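Local coordinates for protein actinorhodin polyketide putative beta-ketoacyl synthase 2 (Streptomyces coelicolor A3, PDB 1TQY) that serves as the chain length factor of the actinorhodin polyketide synthase, pairing with a ketosynthase partner and probably helping to set polyketide length, at residues 56-61 against 197-202; 205-210 against 233-238; 18-23 against 27-32; 62-67 against 71-76. All blocks are in the same frame, centred on the assembly; numbering follows the deposited sequence.

Contact 1 of 4, residues 56-61 against 197-202. With NA (sodium ion), chain K.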
# COMPACT_ATOMS: atom_id res chain seq x y z
N ALA B 56 13.24 -22.59 4.39
CA ALA B 56 12.62 -21.55 3.59
C ALA B 56 12.62 -21.89 2.11
O ALA B 56 13.38 -22.75 1.66
CB ALA B 56 13.34 -20.22 3.81
N GLY B 57 11.74 -21.23 1.37
CA GLY B 57 11.66 -21.44 -0.06
C GLY B 57 12.57 -20.43 -0.75
O GLY B 57 12.16 -19.30 -1.02
N GLN B 58 13.80 -20.83 -1.04
CA GLN B 58 14.75 -19.95 -1.70
C GLN B 58 14.80 -20.15 -3.20
O GLN B 58 14.58 -21.26 -3.69
CB GLN B 58 16.16 -20.16 -1.18
CG GLN B 58 16.44 -19.66 0.20
CD GLN B 58 17.87 -20.00 0.65
OE1 GLN B 58 18.28 -19.68 1.76
NE2 GLN B 58 18.62 -20.66 -0.23
N ILE B 59 15.06 -19.07 -3.91
CA ILE B 59 15.23 -19.12 -5.36
C ILE B 59 16.75 -19.08 -5.48
O ILE B 59 17.37 -18.07 -5.15
CB ILE B 59 14.61 -17.89 -6.04
CG1 ILE B 59 13.08 -17.92 -5.89
CG2 ILE B 59 15.01 -17.87 -7.52
CD1 ILE B 59 12.37 -16.74 -6.52
N ASP B 60 17.36 -20.17 -5.93
CA ASP B 60 18.83 -20.23 -6.02
C ASP B 60 19.40 -20.21 -7.42
O ASP B 60 20.61 -20.29 -7.59
CB ASP B 60 19.37 -21.46 -5.30
CG ASP B 60 18.99 -21.51 -3.84
OD1 ASP B 60 19.15 -20.49 -3.13
OD2 ASP B 60 18.53 -22.59 -3.40
N ASP B 61 18.56 -20.10 -8.44
CA ASP B 61 19.07 -20.09 -9.80
C ASP B 61 18.83 -18.76 -10.48
O ASP B 61 18.72 -18.68 -11.70
CB ASP B 61 18.41 -21.21 -10.61
CG ASP B 61 16.91 -21.17 -10.49
OD1 ASP B 61 16.24 -21.97 -11.19
OD2 ASP B 61 16.39 -20.34 -9.71
N SER B 197 10.48 -10.97 -0.35
CA SER B 197 11.71 -11.67 -0.00
C SER B 197 12.22 -11.04 1.29
O SER B 197 12.39 -9.83 1.36
CB SER B 197 12.78 -11.52 -1.08
OG SER B 197 13.95 -12.23 -0.70
N ALA B 198 12.44 -11.85 2.31
CA ALA B 198 12.92 -11.34 3.57
C ALA B 198 13.87 -12.39 4.15
O ALA B 198 13.70 -12.83 5.29
CB ALA B 198 11.77 -11.09 4.51
N LEU B 199 14.86 -12.75 3.36
CA LEU B 199 15.83 -13.77 3.73
C LEU B 199 17.16 -13.25 4.24
O LEU B 199 18.22 -13.71 3.81
CB LEU B 199 16.04 -14.73 2.56
CG LEU B 199 14.78 -15.48 2.16
CD1 LEU B 199 15.09 -16.43 1.02
CD2 LEU B 199 14.26 -16.26 3.38
N ASP B 200 17.11 -12.29 5.15
CA ASP B 200 18.30 -11.74 5.76
C ASP B 200 18.07 -12.08 7.23
O ASP B 200 16.95 -12.41 7.61
CB ASP B 200 18.37 -10.23 5.59
CG ASP B 200 17.27 -9.53 6.33
OD1 ASP B 200 17.53 -8.93 7.40
OD2 ASP B 200 16.11 -9.58 5.85
N PRO B 201 19.11 -11.99 8.07
CA PRO B 201 18.92 -12.31 9.48
C PRO B 201 17.76 -11.58 10.18
O PRO B 201 16.99 -12.20 10.90
CB PRO B 201 20.27 -11.97 10.09
CG PRO B 201 21.24 -12.20 8.95
CD PRO B 201 20.51 -11.59 7.79
N TRP B 202 17.65 -10.27 9.98
CA TRP B 202 16.58 -9.50 10.63
C TRP B 202 15.21 -9.88 10.09
O TRP B 202 14.28 -10.15 10.86
CB TRP B 202 16.83 -7.99 10.45
CG TRP B 202 15.98 -7.10 11.35
CD1 TRP B 202 15.21 -7.48 12.42
CD2 TRP B 202 15.85 -5.67 11.25
NE1 TRP B 202 14.60 -6.38 12.99
CE2 TRP B 202 14.97 -5.26 12.29
CE3 TRP B 202 16.38 -4.70 10.38
CZ2 TRP B 202 14.62 -3.91 12.48
CZ3 TRP B 202 16.02 -3.36 10.58
CH2 TRP B 202 15.15 -2.99 11.62
NA NA K . 14.67 -23.35 -4.63
O HOH W 1 16.26 -23.94 -2.17
O HOH W 2 15.51 -22.66 -6.22
O HOH W 3 14.90 -25.62 -5.14
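Leu-199 reaches across to residues 56-61 with both of its methyl branches, and each finds a different partner. CD1 sits 3.6 Å from CG of Gln-58, the aliphatic part of that side chain, while CD2 lies 4.1 Å from CB of Ala-56. The leucine's CG stands anti to its own carbonyl carbon (chi1 -62°), which sends the forked end out toward the strand residue and the glutamine together. The cross-contact is therefore entirely apolar, a small buried patch with no hydrogen bond spanning it.

Beyond CG the Gln-58 chain runs extended, and its amide passes the leucine to make polar contacts of its own. OE1 is taken by the backbone N of Thr-44, and NE2 adds a weak bond to OD1 of Asp-60 at 3.0 Å, bent to 127°. The Thr-44 bond fixes the oxygen end, with the weak Asp-60 contact at the nitrogen, and so probably steadies the CG that Leu-199 touches. The backbone oxygen of the same residue, Gln-58 O, binds a sodium ion at 2.3 Å, together with Pro-21 O and waters. One of those waters, long at 3.0 Å from the sodium, donates to Asp-60 OD2.

Asp-200 caps the start of the helix 201-208 through OD1 and Gly-203 N. Trp-204 of that helix also touches Ala-56 and Leu-199. In this ketosynthase-type thiolase fold the patch lies where strand 55-57, paired with strand 40-42, meets the turn joining strand 189-196 to the helix.

Contact 2 of 4, residues 205-210 against 233-238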
# COMPACT_ATOMS: atom_id res chain seq x y z
N VAL B 205 14.30 -13.32 11.59
CA VAL B 205 13.94 -13.25 12.99
C VAL B 205 12.57 -12.58 13.12
O VAL B 205 11.76 -12.95 13.97
CB VAL B 205 15.12 -12.51 13.74
CG1 VAL B 205 14.65 -11.28 14.49
CG2 VAL B 205 15.85 -13.47 14.64
N SER B 206 12.31 -11.60 12.25
CA SER B 206 11.04 -10.88 12.25
C SER B 206 9.90 -11.85 11.91
O SER B 206 8.85 -11.84 12.56
CB SER B 206 11.10 -9.73 11.22
OG SER B 206 11.97 -8.69 11.67
N GLN B 207 10.12 -12.69 10.91
CA GLN B 207 9.11 -13.67 10.50
C GLN B 207 8.90 -14.67 11.63
O GLN B 207 7.77 -15.07 11.91
CB GLN B 207 9.55 -14.37 9.21
CG GLN B 207 9.62 -13.41 8.02
CD GLN B 207 10.10 -14.05 6.72
OE1 GLN B 207 9.39 -14.82 6.08
NE2 GLN B 207 11.33 -13.73 6.34
N ILE B 208 9.98 -15.05 12.29
CA ILE B 208 9.86 -15.99 13.40
C ILE B 208 8.96 -15.38 14.49
O ILE B 208 8.25 -16.10 15.19
CB ILE B 208 11.23 -16.36 14.00
CG1 ILE B 208 12.00 -17.25 13.01
CG2 ILE B 208 11.04 -17.11 15.32
CD1 ILE B 208 13.27 -17.84 13.60
N ALA B 209 9.01 -14.05 14.64
CA ALA B 209 8.18 -13.38 15.64
C ALA B 209 6.69 -13.56 15.35
O ALA B 209 5.85 -13.31 16.20
CB ALA B 209 8.52 -11.87 15.71
N SER B 210 6.36 -13.98 14.13
CA SER B 210 4.96 -14.20 13.78
C SER B 210 4.38 -15.23 14.72
O SER B 210 3.19 -15.21 15.04
CB SER B 210 4.83 -14.75 12.37
OG SER B 210 5.42 -16.04 12.28
N TYR B 233 3.94 -22.54 8.96
CA TYR B 233 4.22 -22.43 7.54
C TYR B 233 5.70 -22.20 7.32
O TYR B 233 6.42 -21.79 8.24
CB TYR B 233 3.40 -21.29 6.91
CG TYR B 233 3.88 -19.89 7.25
CD1 TYR B 233 4.85 -19.25 6.46
CD2 TYR B 233 3.36 -19.20 8.35
CE1 TYR B 233 5.27 -17.95 6.76
CE2 TYR B 233 3.78 -17.91 8.65
CZ TYR B 233 4.73 -17.29 7.85
OH TYR B 233 5.13 -16.00 8.14
N VAL B 234 6.17 -22.50 6.11
CA VAL B 234 7.56 -22.28 5.75
C VAL B 234 7.58 -21.01 4.89
O VAL B 234 6.82 -20.91 3.94
CB VAL B 234 8.14 -23.47 4.93
CG1 VAL B 234 9.52 -23.10 4.39
CG2 VAL B 234 8.26 -24.72 5.83
N PRO B 235 8.41 -20.01 5.25
CA PRO B 235 8.50 -18.76 4.48
C PRO B 235 9.15 -19.04 3.12
O PRO B 235 9.88 -20.02 2.97
CB PRO B 235 9.44 -17.89 5.32
CG PRO B 235 9.40 -18.52 6.68
CD PRO B 235 9.30 -19.98 6.42
N GLY B 236 8.89 -18.19 2.15
CA GLY B 236 9.49 -18.35 0.84
C GLY B 236 9.74 -16.98 0.24
O GLY B 236 9.32 -15.99 0.83
N GLU B 237 10.43 -16.90 -0.89
CA GLU B 237 10.67 -15.62 -1.55
C GLU B 237 10.21 -15.80 -2.98
O GLU B 237 10.29 -16.90 -3.52
CB GLU B 237 12.16 -15.24 -1.52
CG GLU B 237 13.03 -16.04 -2.49
CD GLU B 237 14.51 -15.64 -2.46
OE1 GLU B 237 14.83 -14.51 -2.03
OE2 GLU B 237 15.35 -16.46 -2.88
N GLY B 238 9.71 -14.73 -3.59
CA GLY B 238 9.26 -14.84 -4.96
C GLY B 238 7.82 -14.40 -5.12
O GLY B 238 7.26 -13.70 -4.27
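Gln-207 lays its amide oxygen against the ring of Pro-235, OE1 coming within 3.2 Å of CB and 3.7 Å of CG. The two side chains cross obliquely, and only the end of the glutamine takes part: its chain is extended beyond CG, with the amide then turned (chi3 73°) so that OE1 faces the proline. That same oxygen is hydrogen-bonded to the hydroxyl of Tyr-342, while NE2 donates to Gly-203 O one turn back, and bonds at both heteroatoms should restrain the amide's rotation.

Tyr-342 also meets the hydroxyl of Tyr-233, which links the two halves of the contact through a third residue. The Tyr-233 ring itself extends toward Ser-210 at the end of the other segment; its OH stops 4.2 Å from Ser-210 OG, an approach oblique to the ring and too long for a bond.

In the ketosynthase-type thiolase fold this is where the helix 201-208 packs beside the loop that leads into strand 238-246. Ser-210 ties the chain back to Gln-207 O, which accepts from Ser-210 N at 2.8 Å and from Ser-210 OG at 2.6 Å, the hydroxyl arriving almost head-on at 174° to the C=O. Ser-210 OG is further bonded to Arg-212 N. Val-205, Ser-206 and Ala-209 pack on apolar side chains of the partner protein's chain, and Ser-210 on an aromatic one.

Contact 3 of 4, residues 18-23 against 27-32. With NA (sodium ion), chain K.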
# COMPACT_ATOMS: atom_id res chain seq x y z
N VAL B 18 6.41 -15.80 -13.60
CA VAL B 18 6.61 -16.38 -12.28
C VAL B 18 8.05 -16.57 -11.85
O VAL B 18 8.91 -16.99 -12.62
CB VAL B 18 5.87 -17.74 -12.13
CG1 VAL B 18 4.48 -17.65 -12.76
CG2 VAL B 18 6.67 -18.85 -12.72
N VAL B 19 8.30 -16.20 -10.60
CA VAL B 19 9.61 -16.35 -9.99
C VAL B 19 9.35 -17.10 -8.68
O VAL B 19 8.93 -16.50 -7.68
CB VAL B 19 10.28 -14.96 -9.75
CG1 VAL B 19 10.61 -14.31 -11.09
CG2 VAL B 19 9.34 -14.04 -8.97
N ALA B 20 9.58 -18.40 -8.70
CA ALA B 20 9.32 -19.25 -7.53
C ALA B 20 10.48 -20.12 -7.07
O ALA B 20 11.34 -20.50 -7.86
CB ALA B 20 8.10 -20.11 -7.79
N PRO B 21 10.49 -20.48 -5.77
CA PRO B 21 11.56 -21.32 -5.21
C PRO B 21 11.72 -22.66 -5.93
O PRO B 21 12.79 -23.26 -5.86
CB PRO B 21 11.13 -21.49 -3.75
CG PRO B 21 10.41 -20.21 -3.46
CD PRO B 21 9.57 -20.04 -4.71
N ASN B 22 10.68 -23.12 -6.62
CA ASN B 22 10.79 -24.38 -7.34
C ASN B 22 10.76 -24.19 -8.86
O ASN B 22 10.53 -25.13 -9.61
CB ASN B 22 9.68 -25.36 -6.90
CG ASN B 22 8.29 -24.82 -7.14
OD1 ASN B 22 8.10 -23.61 -7.27
ND2 ASN B 22 7.30 -25.71 -7.16
N GLY B 23 11.00 -22.96 -9.31
CA GLY B 23 11.00 -22.71 -10.74
C GLY B 23 11.07 -21.25 -11.19
O GLY B 23 10.14 -20.48 -10.95
N ALA B 27 7.18 -22.22 -17.09
CA ALA B 27 7.38 -23.62 -17.45
C ALA B 27 8.01 -24.46 -16.34
O ALA B 27 7.45 -25.48 -15.93
CB ALA B 27 8.22 -23.73 -18.72
N PRO B 28 9.18 -24.03 -15.83
CA PRO B 28 9.84 -24.79 -14.76
C PRO B 28 8.93 -24.92 -13.54
O PRO B 28 8.85 -25.97 -12.91
CB PRO B 28 11.08 -23.95 -14.45
CG PRO B 28 11.33 -23.23 -15.73
CD PRO B 28 9.96 -22.84 -16.18
N TYR B 29 8.24 -23.84 -13.21
CA TYR B 29 7.34 -23.84 -12.06
C TYR B 29 6.20 -24.84 -12.23
O TYR B 29 6.02 -25.72 -11.39
CB TYR B 29 6.77 -22.44 -11.86
CG TYR B 29 5.66 -22.39 -10.84
CD1 TYR B 29 5.93 -22.55 -9.48
CD2 TYR B 29 4.34 -22.22 -11.23
CE1 TYR B 29 4.91 -22.54 -8.54
CE2 TYR B 29 3.31 -22.21 -10.30
CZ TYR B 29 3.61 -22.37 -8.96
OH TYR B 29 2.59 -22.34 -8.04
N TRP B 30 5.44 -24.71 -13.31
CA TRP B 30 4.32 -25.60 -13.59
C TRP B 30 4.77 -27.06 -13.62
O TRP B 30 4.03 -27.97 -13.22
CB TRP B 30 3.69 -25.25 -14.92
CG TRP B 30 2.50 -26.07 -15.25
CD1 TRP B 30 2.33 -26.87 -16.33
CD2 TRP B 30 1.26 -26.11 -14.52
NE1 TRP B 30 1.06 -27.40 -16.34
CE2 TRP B 30 0.38 -26.95 -15.24
CE3 TRP B 30 0.81 -25.51 -13.34
CZ2 TRP B 30 -0.92 -27.21 -14.82
CZ3 TRP B 30 -0.49 -25.77 -12.92
CH2 TRP B 30 -1.34 -26.62 -13.66
N SER B 31 5.98 -27.29 -14.10
CA SER B 31 6.50 -28.64 -14.16
C SER B 31 6.73 -29.20 -12.76
O SER B 31 6.39 -30.35 -12.49
CB SER B 31 7.81 -28.67 -14.94
OG SER B 31 8.46 -29.92 -14.72
N ALA B 32 7.29 -28.38 -11.87
CA ALA B 32 7.57 -28.81 -10.50
C ALA B 32 6.28 -29.04 -9.71
O ALA B 32 6.19 -29.98 -8.91
CB ALA B 32 8.44 -27.78 -9.80
NA NA K . 14.67 -23.35 -4.63
O HOH W 3 14.90 -25.62 -5.14
O HOH W 1 16.26 -23.94 -2.17
O HOH W 2 15.51 -22.66 -6.22
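Tyr-29 meets the residues of 18-23 at nearly every step from its CB outward. CB touches CG2 of Val-18 at 3.7 Å, the two side chains crossing at about a right angle. The ring swings alongside the hairpin turn because CG points opposite the main-chain nitrogen (chi1 171°). CD1 then lies 3.7 Å from CB of Ala-20, which comes at the ring obliquely, and 3.3 Å from OD1 of Asn-22. CE1 is still close to that oxygen, and the hydroxyl at the tip is hydrogen-bonded to Thr-352 of helix 345-359.

Asn-22 stands with its amide plane 80° from the ring, and OD1 sits at the ring edge, in the plane, facing the C-H groups. Its ND2 is held by Arg-37 O and lies 3.5 Å from CB of Ala-32, which also packs on the asparagine's backbone oxygen. Gly-23 is where the two backbones run nearest; with no side chain there, its CA comes 3.9 Å from Tyr-29 N.

The turn itself is type I, from Ala-20 to Gly-23, at the end of strand 11-20; Gly-23 N bonds to Ala-20 O at 2.9 Å and Ala-20 N to Gly-23 O. Within the turn, Pro-21 O ligates the sodium ion at 2.3 Å.

OD1 of Asn-22 is buried with no hydrogen-bond partner in the model, so the slightly positive ring edge of Tyr-29 is probably the main compensation it receives, a weak one beside the apolar packing that carries the rest.

Contact 4 of 4, residues 62-67 against 71-76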
# COMPACT_ATOMS: atom_id res chain seq x y z
N PHE B 62 18.72 -17.71 -9.66
CA PHE B 62 18.49 -16.37 -10.18
C PHE B 62 19.70 -15.49 -9.91
O PHE B 62 20.01 -15.18 -8.76
CB PHE B 62 17.27 -15.73 -9.50
CG PHE B 62 17.01 -14.31 -9.92
CD1 PHE B 62 16.55 -14.03 -11.21
CD2 PHE B 62 17.21 -13.25 -9.03
CE1 PHE B 62 16.29 -12.71 -11.60
CE2 PHE B 62 16.95 -11.93 -9.41
CZ PHE B 62 16.49 -11.66 -10.70
N HIS B 63 20.40 -15.12 -10.97
CA HIS B 63 21.56 -14.25 -10.79
C HIS B 63 21.13 -12.92 -11.40
O HIS B 63 21.13 -12.76 -12.61
CB HIS B 63 22.77 -14.81 -11.53
CG HIS B 63 24.03 -14.04 -11.28
ND1 HIS B 63 24.85 -13.60 -12.30
CD2 HIS B 63 24.60 -13.60 -10.13
CE1 HIS B 63 25.86 -12.92 -11.80
NE2 HIS B 63 25.73 -12.91 -10.48
N ALA B 64 20.77 -11.97 -10.54
CA ALA B 64 20.29 -10.66 -10.98
C ALA B 64 21.01 -10.08 -12.19
O ALA B 64 20.37 -9.74 -13.18
CB ALA B 64 20.33 -9.67 -9.81
N PRO B 65 22.35 -9.98 -12.14
CA PRO B 65 23.11 -9.43 -13.26
C PRO B 65 22.75 -10.04 -14.61
O PRO B 65 22.95 -9.41 -15.65
CB PRO B 65 24.56 -9.70 -12.87
CG PRO B 65 24.51 -9.59 -11.37
CD PRO B 65 23.26 -10.38 -11.05
N ASP B 66 22.22 -11.25 -14.62
CA ASP B 66 21.86 -11.86 -15.89
C ASP B 66 20.45 -11.50 -16.32
O ASP B 66 20.06 -11.76 -17.46
CB ASP B 66 21.99 -13.39 -15.82
CG ASP B 66 23.43 -13.85 -15.69
OD1 ASP B 66 24.31 -13.28 -16.37
OD2 ASP B 66 23.68 -14.80 -14.92
N HIS B 67 19.68 -10.87 -15.43
CA HIS B 67 18.31 -10.52 -15.78
C HIS B 67 18.00 -9.02 -15.67
O HIS B 67 17.13 -8.52 -16.38
CB HIS B 67 17.36 -11.30 -14.88
CG HIS B 67 17.42 -12.78 -15.07
ND1 HIS B 67 16.57 -13.46 -15.91
CD2 HIS B 67 18.23 -13.72 -14.51
CE1 HIS B 67 16.84 -14.75 -15.86
NE2 HIS B 67 17.85 -14.93 -15.02
N ARG B 71 22.56 -0.93 -14.46
CA ARG B 71 22.21 0.34 -13.87
C ARG B 71 21.29 0.20 -12.65
O ARG B 71 21.43 0.93 -11.66
CB ARG B 71 21.51 1.19 -14.92
CG ARG B 71 21.28 2.62 -14.53
CD ARG B 71 20.67 3.34 -15.70
NE ARG B 71 19.40 2.72 -16.08
CZ ARG B 71 18.31 2.75 -15.32
NH1 ARG B 71 18.34 3.38 -14.15
NH2 ARG B 71 17.19 2.18 -15.74
N LEU B 72 20.36 -0.75 -12.72
CA LEU B 72 19.41 -0.98 -11.64
C LEU B 72 19.90 -1.87 -10.49
O LEU B 72 19.31 -1.86 -9.41
CB LEU B 72 18.11 -1.56 -12.22
CG LEU B 72 17.30 -0.64 -13.14
CD1 LEU B 72 16.13 -1.40 -13.74
CD2 LEU B 72 16.79 0.56 -12.34
N LEU B 73 20.98 -2.62 -10.70
CA LEU B 73 21.51 -3.50 -9.67
C LEU B 73 21.86 -2.81 -8.35
O LEU B 73 21.51 -3.30 -7.27
CB LEU B 73 22.74 -4.25 -10.19
CG LEU B 73 22.49 -5.22 -11.33
CD1 LEU B 73 23.83 -5.75 -11.84
CD2 LEU B 73 21.61 -6.38 -10.86
N PRO B 74 22.56 -1.67 -8.41
CA PRO B 74 22.97 -0.91 -7.22
C PRO B 74 21.81 -0.39 -6.37
O PRO B 74 21.94 -0.24 -5.16
CB PRO B 74 23.76 0.27 -7.79
CG PRO B 74 24.12 -0.15 -9.18
CD PRO B 74 22.95 -0.96 -9.64
N GLN B 75 20.69 -0.10 -7.02
CA GLN B 75 19.53 0.48 -6.33
C GLN B 75 18.35 -0.45 -6.08
O GLN B 75 17.31 -0.01 -5.58
CB GLN B 75 19.03 1.69 -7.13
CG GLN B 75 18.55 1.35 -8.54
CD GLN B 75 17.95 2.54 -9.28
OE1 GLN B 75 18.67 3.41 -9.76
NE2 GLN B 75 16.63 2.57 -9.37
N THR B 76 18.50 -1.73 -6.38
CA THR B 76 17.41 -2.66 -6.18
C THR B 76 17.66 -3.77 -5.17
O THR B 76 18.76 -4.34 -5.09
CB THR B 76 16.99 -3.29 -7.52
OG1 THR B 76 18.14 -3.84 -8.16
CG2 THR B 76 16.36 -2.23 -8.42
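Leu-73 splits its two methyl groups between Ala-64 and Pro-65. CD2 packs at 3.7 Å on CB of Ala-64 and 3.9 Å from Pro-65 N, while CD1 covers the proline ring at its CG, also 3.9 Å away. CG lies beside the leucine's backbone N (chi1 -65°) with one branch continuing extended (chi2 173°), and this straddles the fork across the Ala-Pro step. The leucine and proline side chains meet at about a right angle.

Pro-65 is gripped from its other flank as well: its CD stands 3.5 Å above the centre of the His-63 ring, a CH-pi contact. That ring is turned by a hydrogen bond from ND1 to OD2 of Asp-66, 3.1 Å and 152°, lying in the imidazole plane but meeting the carboxylate from above.

Within 71-76, Thr-76 OG1 closes back on Leu-72 O at 2.6 Å, above the carbonyl plane, and Arg-81 of helix 78-93 bonds to both Thr-76 OG1 and Leu-73 O. This packs the short, weakly bonded helix 64-67 against residues leading into helix 78-93, partly exposed. Polar bonds inside each segment, with Arg-81 bracing 71-76, shape the two pieces; the side-chain contact between them is apolar and nondirectional.

Contacts 1, 2 and 3 lie in the buried body of the fold, while contact 4 sits farther out, about 22 Å from the chain's centre, and is partly exposed. Contacts 1 and 2 share helix 201-208 and are tied by hydrogen bonds from Gly-57 N to Pro-235 O and between Ser-197 OG and Glu-237 OE1; contacts 1 and 3 meet at the sodium ion, each supplying one backbone oxygen. Segment 62-67 of contact 4 follows directly on 56-61 of contact 1, without otherwise touching it. Aliphatic carbons dominate contacts 1 and 4. Contact 3 is partly apolar too, but it and contact 2 each press an amide oxygen against carbon, hydrogen-bonded in contact 2 and not in contact 3.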